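Local coordinates for protein proline dehydrogenase (Bradyrhizobium japonicum USDA 110, PDB 3HAZ) that probably oxidises proline to glutamate in two steps, pairing an FAD-dependent proline dehydrogenase with an NAD-dependent aldehyde dehydrogenase in one chain, at residues T190-G198 against R441-L452. Residues are numbered along the deposited sequence; the frame is centred on the assembly and turned at random.
Sequences TRYSFDMLG and RTYAPVGSHRDL
S193 through M196 pair in parallel register with Y443 through V446, the short strand axes 4.3 Å apart at closest and inclined by 41°, and five backbone hydrogen bonds alternate between the strands from S193 N to T442 O at one end to L197 N to V446 O at the other. Strand 193-196 is flanked by 235-238 and 440-448, and the parallel pairings continue round to 416-420 and back to 440-448, the closed course of the proline dehydrogenase barrel, a TIM-type (beta/alpha)8 barrel; this contact joins its first and last strands.

S193, D195, Y443 and P445 share one face of the sheet, turned away from helix 204-223. The methylene CB of S193 sits over one face of the Y443 ring, 3.9 Å from its centroid and offset toward the rim, while Y443 OH bonds to R341, an FAD-binding residue, and Y443 itself touches the FAD. S193 OG is reached from R441 NH1 at 3.2 Å, nearly straight at 165° and within the guanidinium plane. With CG anti to the backbone N (chi1 -178°) and chi2 also extended, R441 lays CG and CD beside that hydroxyl, and the bend at chi3 turns NH1 to face it; E416 pairs with NE, and the carbonyl of R233 also takes NH1. A methionine here would probably leave E416 without its cationic mate and S193 OG more dependent on its bond to G235 N.

On the other face, F194 and M196 pack against helix 204-223. V446 CG2 lies over one face of the F194 ring in a CH-pi contact, 4.0 Å from the centroid, and the M196 side chain lies beside that of V446, with SD 4.1 Å from V446 CB. Beyond the strand, L197 CD1 meets P445 CB at 3.8 Å, and one water donates to both L197 O and D451 O.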
ATOM      1  N   THR A 190      -4.179  14.186 -65.061  1.00 55.27           N
ATOM      2  CA  THR A 190      -4.066  13.303 -63.902  1.00 51.19           C
ATOM      3  C   THR A 190      -4.915  13.864 -62.768  1.00 49.49           C
ATOM      4  O   THR A 190      -4.871  15.063 -62.490  1.00 50.20           O
ATOM      5  CB  THR A 190      -2.599  13.160 -63.422  1.00 59.71           C
ATOM      6  OG1 THR A 190      -1.811  12.550 -64.452  1.00 64.97           O
ATOM      7  CG2 THR A 190      -2.525  12.297 -62.175  1.00 50.65           C
ATOM      8  N   ARG A 191      -5.700  13.002 -62.130  1.00 48.99           N
ATOM      9  CA  ARG A 191      -6.548  13.427 -61.020  1.00 48.36           C
ATOM     10  C   ARG A 191      -5.767  13.481 -59.712  1.00 34.59           C
ATOM     11  O   ARG A 191      -6.348  13.684 -58.645  1.00 48.07           O
ATOM     12  CB  ARG A 191      -7.754  12.495 -60.855  1.00 45.82           C
ATOM     13  CG  ARG A 191      -8.817  12.640 -61.925  1.00 59.83           C
ATOM     14  CD  ARG A 191     -10.178  12.186 -61.410  1.00 67.47           C
ATOM     15  NE  ARG A 191     -10.890  13.255 -60.713  1.00 74.82           N
ATOM     16  CZ  ARG A 191     -11.774  14.063 -61.294  1.00 84.03           C
ATOM     17  NH1 ARG A 191     -12.056  13.920 -62.582  1.00 85.35           N
ATOM     18  NH2 ARG A 191     -12.378  15.011 -60.590  1.00 85.68           N
ATOM     19  N   TYR A 192      -4.452  13.297 -59.795  1.00 34.00           N
ATOM     20  CA  TYR A 192      -3.622  13.227 -58.594  1.00 28.64           C
ATOM     21  C   TYR A 192      -2.318  13.995 -58.728  1.00 25.86           C
ATOM     22  O   TYR A 192      -1.728  14.059 -59.805  1.00 22.56           O
ATOM     23  CB  TYR A 192      -3.317  11.768 -58.250  1.00 39.36           C
ATOM     24  CG  TYR A 192      -4.548  10.899 -58.231  1.00 52.49           C
ATOM     25  CD1 TYR A 192      -5.493  11.025 -57.225  1.00 54.09           C
ATOM     26  CD2 TYR A 192      -4.774   9.963 -59.230  1.00 65.16           C
ATOM     27  CE1 TYR A 192      -6.633  10.237 -57.208  1.00 57.36           C
ATOM     28  CE2 TYR A 192      -5.910   9.169 -59.222  1.00 69.50           C
ATOM     29  CZ  TYR A 192      -6.835   9.311 -58.207  1.00 62.87           C
ATOM     30  OH  TYR A 192      -7.964   8.525 -58.193  1.00 64.20           O
ATOM     31  N   SER A 193      -1.868  14.570 -57.620  1.00 21.33           N
ATOM     32  CA  SER A 193      -0.527  15.114 -57.548  1.00 21.79           C
ATOM     33  C   SER A 193       0.405  14.008 -57.047  1.00 21.48           C
ATOM     34  O   SER A 193      -0.055  12.993 -56.517  1.00 17.56           O
ATOM     35  CB  SER A 193      -0.494  16.336 -56.634  1.00 24.95           C
ATOM     36  OG  SER A 193      -1.363  17.346 -57.127  1.00 22.12           O
ATOM     37  N   PHE A 194       1.707  14.202 -57.220  1.00 19.22           N
ATOM     38  CA  PHE A 194       2.674  13.136 -56.993  1.00 23.15           C
ATOM     39  C   PHE A 194       3.439  13.357 -55.700  1.00 18.10           C
ATOM     40  O   PHE A 194       4.152  14.350 -55.550  1.00 16.49           O
ATOM     41  CB  PHE A 194       3.684  13.058 -58.149  1.00 25.28           C
ATOM     42  CG  PHE A 194       3.113  12.537 -59.451  1.00 28.08           C
ATOM     43  CD1 PHE A 194       1.745  12.342 -59.615  1.00 30.27           C
ATOM     44  CD2 PHE A 194       3.955  12.278 -60.529  1.00 22.80           C
ATOM     45  CE1 PHE A 194       1.226  11.875 -60.830  1.00 24.68           C
ATOM     46  CE2 PHE A 194       3.445  11.824 -61.746  1.00 25.23           C
ATOM     47  CZ  PHE A 194       2.076  11.618 -61.890  1.00 28.83           C
ATOM     48  N   ASP A 195       3.283  12.422 -54.776  1.00 17.95           N
ATOM     49  CA  ASP A 195       4.135  12.345 -53.601  1.00 15.39           C
ATOM     50  C   ASP A 195       5.245  11.354 -53.945  1.00 16.02           C
ATOM     51  O   ASP A 195       5.066  10.140 -53.851  1.00 22.14           O
ATOM     52  CB  ASP A 195       3.325  11.871 -52.394  1.00 19.93           C
ATOM     53  CG  ASP A 195       4.148  11.800 -51.117  1.00 29.99           C
ATOM     54  OD1 ASP A 195       5.212  12.453 -51.045  1.00 33.70           O
ATOM     55  OD2 ASP A 195       3.718  11.093 -50.180  1.00 34.58           O
ATOM     56  N   MET A 196       6.384  11.876 -54.382  1.00 15.90           N
ATOM     57  CA  MET A 196       7.467  11.023 -54.854  1.00 18.85           C
ATOM     58  C   MET A 196       8.119  10.237 -53.712  1.00 22.60           C
ATOM     59  O   MET A 196       8.430  10.786 -52.653  1.00 20.21           O
ATOM     60  CB  MET A 196       8.504  11.857 -55.612  1.00 20.91           C
ATOM     61  CG  MET A 196       7.895  12.769 -56.691  1.00 16.22           C
ATOM     62  SD  MET A 196       7.157  11.869 -58.078  1.00 23.26           S
ATOM     63  CE  MET A 196       8.542  10.807 -58.509  1.00 21.29           C
ATOM     64  N   LEU A 197       8.335   8.947 -53.939  1.00 24.88           N
ATOM     65  CA  LEU A 197       8.885   8.062 -52.907  1.00 23.78           C
ATOM     66  C   LEU A 197      10.257   8.455 -52.338  1.00 29.79           C
ATOM     67  O   LEU A 197      10.533   8.248 -51.153  1.00 38.78           O
ATOM     68  CB  LEU A 197       8.963   6.633 -53.443  1.00 23.20           C
ATOM     69  CG  LEU A 197       7.804   5.709 -53.083  1.00 27.45           C
ATOM     70  CD1 LEU A 197       6.494   6.455 -53.123  1.00 29.05           C
ATOM     71  CD2 LEU A 197       7.783   4.499 -54.015  1.00 20.67           C
ATOM     72  N   GLY A 198      11.120   9.005 -53.177  1.00 27.64           N
ATOM     73  CA  GLY A 198      12.513   9.182 -52.794  1.00 33.44           C
ATOM     74  C   GLY A 198      12.814   9.990 -51.543  1.00 30.33           C
ATOM     75  O   GLY A 198      12.168  11.004 -51.265  1.00 26.06           O
ATOM     76  N   ARG A 441      -6.724  18.592 -52.788  1.00 22.76           N
ATOM     77  CA  ARG A 441      -5.743  17.959 -53.645  1.00 20.63           C
ATOM     78  C   ARG A 441      -5.470  16.550 -53.133  1.00 21.69           C
ATOM     79  O   ARG A 441      -5.300  16.338 -51.932  1.00 22.93           O
ATOM     80  CB  ARG A 441      -4.446  18.776 -53.621  1.00 22.52           C
ATOM     81  CG  ARG A 441      -3.335  18.243 -54.518  1.00 17.62           C
ATOM     82  CD  ARG A 441      -2.142  19.188 -54.495  1.00 23.45           C
ATOM     83  NE  ARG A 441      -2.561  20.564 -54.735  1.00 22.89           N
ATOM     84  CZ  ARG A 441      -2.514  21.159 -55.923  1.00 27.29           C
ATOM     85  NH1 ARG A 441      -2.055  20.499 -56.980  1.00 19.09           N
ATOM     86  NH2 ARG A 441      -2.930  22.413 -56.057  1.00 22.88           N
ATOM     87  N   THR A 442      -5.436  15.585 -54.045  1.00 20.22           N
ATOM     88  CA  THR A 442      -5.130  14.210 -53.677  1.00 23.38           C
ATOM     89  C   THR A 442      -3.763  13.832 -54.234  1.00 24.92           C
ATOM     90  O   THR A 442      -3.507  13.972 -55.432  1.00 23.02           O
ATOM     91  CB  THR A 442      -6.225  13.242 -54.179  1.00 25.42           C
ATOM     92  OG1 THR A 442      -7.481  13.621 -53.604  1.00 18.95           O
ATOM     93  CG2 THR A 442      -5.921  11.808 -53.779  1.00 23.24           C
ATOM     94  N   TYR A 443      -2.871  13.391 -53.352  1.00 19.16           N
ATOM     95  CA  TYR A 443      -1.544  12.966 -53.776  1.00 19.79           C
ATOM     96  C   TYR A 443      -1.476  11.454 -53.845  1.00 24.84           C
ATOM     97  O   TYR A 443      -2.025  10.752 -52.987  1.00 20.88           O
ATOM     98  CB  TYR A 443      -0.465  13.428 -52.795  1.00 19.23           C
ATOM     99  CG  TYR A 443      -0.101  14.893 -52.826  1.00 18.51           C
ATOM    100  CD1 TYR A 443       1.016  15.337 -53.522  1.00 22.71           C
ATOM    101  CD2 TYR A 443      -0.838  15.825 -52.101  1.00 23.21           C
ATOM    102  CE1 TYR A 443       1.375  16.680 -53.522  1.00 24.29           C
ATOM    103  CE2 TYR A 443      -0.483  17.168 -52.087  1.00 19.35           C
ATOM    104  CZ  TYR A 443       0.618  17.589 -52.801  1.00 24.85           C
ATOM    105  OH  TYR A 443       0.960  18.923 -52.791  1.00 27.08           O
ATOM    106  N   ALA A 444      -0.771  10.963 -54.856  1.00 20.85           N
ATOM    107  CA  ALA A 444      -0.484   9.542 -54.981  1.00 25.86           C
ATOM    108  C   ALA A 444       1.001   9.299 -54.746  1.00 18.05           C
ATOM    109  O   ALA A 444       1.849  10.044 -55.253  1.00 21.19           O
ATOM    110  CB  ALA A 444      -0.903   9.034 -56.372  1.00 22.72           C
ATOM    111  N   PRO A 445       1.333   8.267 -53.961  1.00 18.04           N
ATOM    112  CA  PRO A 445       2.747   7.915 -53.815  1.00 23.48           C
ATOM    113  C   PRO A 445       3.239   7.358 -55.140  1.00 17.21           C
ATOM    114  O   PRO A 445       2.593   6.463 -55.696  1.00 18.81           O
ATOM    115  CB  PRO A 445       2.728   6.813 -52.749  1.00 23.98           C
ATOM    116  CG  PRO A 445       1.393   6.970 -52.052  1.00 17.57           C
ATOM    117  CD  PRO A 445       0.463   7.430 -53.123  1.00 18.11           C
ATOM    118  N   VAL A 446       4.341   7.898 -55.648  1.00 20.64           N
ATOM    119  CA  VAL A 446       4.847   7.519 -56.963  1.00 13.36           C
ATOM    120  C   VAL A 446       6.338   7.262 -56.887  1.00 18.29           C
ATOM    121  O   VAL A 446       7.086   8.143 -56.472  1.00 16.16           O
ATOM    122  CB  VAL A 446       4.632   8.642 -58.004  1.00 23.36           C
ATOM    123  CG1 VAL A 446       5.238   8.240 -59.356  1.00 18.02           C
ATOM    124  CG2 VAL A 446       3.149   9.001 -58.139  1.00 20.14           C
ATOM    125  N   GLY A 447       6.776   6.071 -57.296  1.00 19.02           N
ATOM    126  CA  GLY A 447       8.198   5.808 -57.409  1.00 17.31           C
ATOM    127  C   GLY A 447       8.634   4.384 -57.712  1.00 20.25           C
ATOM    128  O   GLY A 447       7.833   3.529 -58.082  1.00 21.78           O
ATOM    129  N   SER A 448       9.930   4.135 -57.539  1.00 21.00           N
ATOM    130  CA  SER A 448      10.524   2.820 -57.776  1.00 21.95           C
ATOM    131  C   SER A 448      10.451   1.898 -56.558  1.00 20.27           C
ATOM    132  O   SER A 448      10.399   2.362 -55.416  1.00 17.10           O
ATOM    133  CB  SER A 448      11.983   2.985 -58.196  1.00 21.21           C
ATOM    134  OG  SER A 448      12.060   3.725 -59.395  1.00 30.33           O
ATOM    135  N   HIS A 449      10.458   0.590 -56.812  1.00 18.13           N
ATOM    136  CA  HIS A 449      10.464  -0.406 -55.740  1.00 20.59           C
ATOM    137  C   HIS A 449      11.609  -0.200 -54.734  1.00 19.26           C
ATOM    138  O   HIS A 449      11.453  -0.465 -53.541  1.00 19.74           O
ATOM    139  CB  HIS A 449      10.555  -1.826 -56.310  1.00 15.92           C
ATOM    140  CG  HIS A 449       9.334  -2.266 -57.057  1.00 22.96           C
ATOM    141  ND1 HIS A 449       9.399  -2.953 -58.250  1.00 22.30           N
ATOM    142  CD2 HIS A 449       8.015  -2.117 -56.779  1.00 27.24           C
ATOM    143  CE1 HIS A 449       8.176  -3.209 -58.677  1.00 22.96           C
ATOM    144  NE2 HIS A 449       7.318  -2.711 -57.802  1.00 28.66           N
ATOM    145  N   ARG A 450      12.763   0.245 -55.216  1.00 17.84           N
ATOM    146  CA  ARG A 450      13.930   0.397 -54.347  1.00 21.75           C
ATOM    147  C   ARG A 450      13.727   1.492 -53.296  1.00 20.97           C
ATOM    148  O   ARG A 450      14.499   1.594 -52.346  1.00 20.01           O
ATOM    149  CB  ARG A 450      15.190   0.670 -55.168  1.00 23.64           C
ATOM    150  CG  ARG A 450      15.167   1.996 -55.905  1.00 28.07           C
ATOM    151  CD  ARG A 450      16.239   2.033 -56.987  1.00 33.18           C
ATOM    152  NE  ARG A 450      17.589   2.094 -56.434  1.00 29.43           N
ATOM    153  CZ  ARG A 450      18.692   2.004 -57.173  1.00 37.25           C
ATOM    154  NH1 ARG A 450      18.591   1.841 -58.487  1.00 40.14           N
ATOM    155  NH2 ARG A 450      19.891   2.072 -56.603  1.00 28.39           N
ATOM    156  N   ASP A 451      12.671   2.287 -53.456  1.00 20.83           N
ATOM    157  CA  ASP A 451      12.368   3.365 -52.516  1.00 21.48           C
ATOM    158  C   ASP A 451      11.095   3.116 -51.710  1.00 20.79           C
ATOM    159  O   ASP A 451      10.679   3.955 -50.908  1.00 24.80           O
ATOM    160  CB  ASP A 451      12.264   4.690 -53.258  1.00 22.89           C
ATOM    161  CG  ASP A 451      13.541   5.036 -53.984  1.00 22.41           C
ATOM    162  OD1 ASP A 451      14.594   5.003 -53.325  1.00 24.54           O
ATOM    163  OD2 ASP A 451      13.496   5.322 -55.199  1.00 25.85           O
ATOM    164  N   LEU A 452      10.482   1.959 -51.915  1.00 18.27           N
ATOM    165  CA  LEU A 452       9.228   1.651 -51.235  1.00 20.60           C
ATOM    166  C   LEU A 452       9.376   1.406 -49.724  1.00 22.08           C
ATOM    167  O   LEU A 452       8.646   1.991 -48.926  1.00 21.91           O
ATOM    168  CB  LEU A 452       8.555   0.447 -51.884  1.00 21.00           C
ATOM    169  CG  LEU A 452       7.290  -0.013 -51.160  1.00 21.06           C
ATOM    170  CD1 LEU A 452       6.262   1.119 -51.101  1.00 18.75           C
ATOM    171  CD2 LEU A 452       6.722  -1.250 -51.824  1.00 24.34           C
TER
HETATM  172  O   HOH W   1      -6.103  16.100 -56.741  1.00 25.32           O
HETATM  173  O   HOH W   2      11.955   6.116 -50.102  1.00 30.06           O